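Local atomic coordinates of acyl-coenzyme A oxidase (Caenorhabditis elegans, PDB entry 5K3H), a protein that catalyses the FAD-dependent, oxygen-consuming desaturation of acyl-CoA thioesters to (2E)-enoyl-CoA, the first step of peroxisomal beta-oxidation, with release of hydrogen peroxide. Residues B[52-55]-B[56-59]. Residues are numbered along the deposited sequence; the frame is centred on the assembly and turned at random.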
ATOM      1  N   ALA B  52       8.316 -31.316  -7.299  1.00 29.62           N
ATOM      2  CA  ALA B  52       9.041 -31.095  -8.546  1.00 30.90           C
ATOM      3  C   ALA B  52       8.836 -32.238  -9.529  1.00 33.76           C
ATOM      4  O   ALA B  52       9.011 -32.039 -10.738  1.00 33.78           O
ATOM      5  CB  ALA B  52      10.536 -30.885  -8.277  1.00 29.54           C
ATOM      6  N   GLU B  53       8.485 -33.432  -9.037  1.00 33.00           N
ATOM      7  CA  GLU B  53       8.222 -34.595  -9.872  1.00 34.26           C
ATOM      8  C   GLU B  53       6.764 -34.710 -10.286  1.00 31.94           C
ATOM      9  O   GLU B  53       6.416 -35.673 -10.968  1.00 31.75           O
ATOM     10  CB  GLU B  53       8.583 -35.889  -9.142  1.00 38.89           C
ATOM     11  CG  GLU B  53       9.986 -36.014  -8.606  1.00 43.66           C
ATOM     12  CD  GLU B  53      10.181 -37.318  -7.818  1.00 49.10           C
ATOM     13  OE1 GLU B  53       9.176 -38.000  -7.510  1.00 51.83           O
ATOM     14  OE2 GLU B  53      11.339 -37.637  -7.468  1.00 56.06           O
ATOM     15  N   ILE B  54       5.897 -33.779  -9.895  1.00 34.74           N
ATOM     16  CA  ILE B  54       4.468 -33.915 -10.177  1.00 34.11           C
ATOM     17  C   ILE B  54       4.019 -32.689 -10.961  1.00 33.86           C
ATOM     18  O   ILE B  54       3.370 -31.795 -10.401  1.00 33.23           O
ATOM     19  CB  ILE B  54       3.639 -34.048  -8.888  1.00 33.31           C
ATOM     20  CG1 ILE B  54       4.182 -35.127  -7.962  1.00 33.47           C
ATOM     21  CG2 ILE B  54       2.194 -34.350  -9.197  1.00 33.31           C
ATOM     22  CD1 ILE B  54       3.406 -35.187  -6.656  1.00 33.95           C
ATOM     23  N   PRO B  55       4.284 -32.631 -12.260  1.00 35.96           N
ATOM     24  CA  PRO B  55       3.978 -31.407 -13.009  1.00 36.10           C
ATOM     25  C   PRO B  55       2.492 -31.084 -13.071  1.00 35.81           C
ATOM     26  O   PRO B  55       2.138 -29.919 -13.309  1.00 37.42           O
ATOM     27  CB  PRO B  55       4.558 -31.695 -14.402  1.00 37.42           C
ATOM     28  CG  PRO B  55       4.630 -33.200 -14.489  1.00 36.81           C
ATOM     29  CD  PRO B  55       4.948 -33.648 -13.090  1.00 36.70           C
ATOM     30  N   GLU B  56       1.609 -32.063 -12.847  1.00 35.60           N
ATOM     31  CA  GLU B  56       0.176 -31.777 -12.818  1.00 36.17           C
ATOM     32  C   GLU B  56      -0.198 -30.877 -11.641  1.00 33.73           C
ATOM     33  O   GLU B  56      -1.288 -30.282 -11.637  1.00 31.52           O
ATOM     34  CB  GLU B  56      -0.633 -33.085 -12.784  1.00 38.82           C
ATOM     35  CG  GLU B  56       0.020 -34.269 -12.010  1.00 44.19           C
ATOM     36  CD  GLU B  56       1.115 -35.007 -12.801  1.00 44.78           C
ATOM     37  OE1 GLU B  56       1.258 -34.708 -13.999  1.00 46.05           O
ATOM     38  OE2 GLU B  56       1.832 -35.875 -12.236  1.00 51.48           O
ATOM     39  N   LEU B  57       0.684 -30.752 -10.655  1.00 33.13           N
ATOM     40  CA  LEU B  57       0.460 -29.865  -9.527  1.00 31.41           C
ATOM     41  C   LEU B  57       1.143 -28.510  -9.696  1.00 30.77           C
ATOM     42  O   LEU B  57       1.257 -27.766  -8.717  1.00 32.34           O
ATOM     43  CB  LEU B  57       0.912 -30.534  -8.226  1.00 30.26           C
ATOM     44  CG  LEU B  57      -0.002 -31.626  -7.673  1.00 29.65           C
ATOM     45  CD1 LEU B  57       0.620 -32.296  -6.491  1.00 29.07           C
ATOM     46  CD2 LEU B  57      -1.331 -31.025  -7.277  1.00 29.35           C
ATOM     47  N   HIS B  58       1.657 -28.198 -10.885  1.00 30.12           N
ATOM     48  CA  HIS B  58       2.310 -26.915 -11.120  1.00 29.99           C
ATOM     49  C   HIS B  58       1.350 -25.895 -11.725  1.00 29.58           C
ATOM     50  O   HIS B  58       0.334 -26.246 -12.335  1.00 28.85           O
ATOM     51  CB  HIS B  58       3.520 -27.084 -12.040  1.00 30.10           C
ATOM     52  CG  HIS B  58       4.578 -27.984 -11.484  1.00 31.21           C
ATOM     53  ND1 HIS B  58       5.687 -28.363 -12.209  1.00 30.84           N
ATOM     54  CD2 HIS B  58       4.717 -28.546 -10.259  1.00 31.16           C
ATOM     55  CE1 HIS B  58       6.449 -29.141 -11.462  1.00 31.30           C
ATOM     56  NE2 HIS B  58       5.885 -29.268 -10.276  1.00 31.45           N
ATOM     57  N   ASP B  59       1.682 -24.613 -11.541  1.00 26.45           N
ATOM     58  CA  ASP B  59       0.956 -23.568 -12.245  1.00 25.85           C
ATOM     59  C   ASP B  59       1.077 -23.826 -13.738  1.00 25.26           C
ATOM     60  O   ASP B  59       2.189 -23.978 -14.254  1.00 26.19           O
ATOM     61  CB  ASP B  59       1.540 -22.187 -11.930  1.00 26.44           C
ATOM     62  CG  ASP B  59       1.469 -21.817 -10.458  1.00 27.79           C
ATOM     63  OD1 ASP B  59       0.678 -22.419  -9.703  1.00 27.40           O
ATOM     64  OD2 ASP B  59       2.245 -20.926 -10.049  1.00 31.00           O
TER
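E56 folds its side chain back along the ring of P55, and its carboxylate ends beside I54, with OE2 3.4 Å from I54 CG2. A bend at chi2 (-79°) helps bring the acid back this way; OE2 also has a long, weak ion pair with R85 of helix 68-85, while the backbone O of E56 accepts a hydrogen bond from R77. At L57 the backbone N donates to I54 O over 2.9 Å. Its side chain runs beside that of I54 and points the same way, CD1 lying 3.7 Å from I54 CG2, and both reach I89 in a loop. I54 and L57, both buried, form the inward side of the turn; V81 and L82 of helix 68-85 also touch L57. The next bond, H58 N to P55 O at 3.0 Å, repeats the i to i+3 pattern: a short 3-10 turn of P55 and E56 in the loop that leads from helix 38-52 to helix 68-85, within the N-terminal region of the oxidase. H58 then lays its imidazole against P55. P55 CA sits over the centre of one ring face, 3.6 Å from the centroid, in a CH-pi contact, and I54 C lies over the same face nearer the rim. With CG anti to the carbonyl carbon (chi1 -61°), the ring reaches back and NE2 is hydrogen-bonded to L51 O, linking the turn to helix 38-52. With alanine in place of H58 the imidazole is gone, which would probably open a gap beside P55 CA and leave L51 O without its NE2 partner.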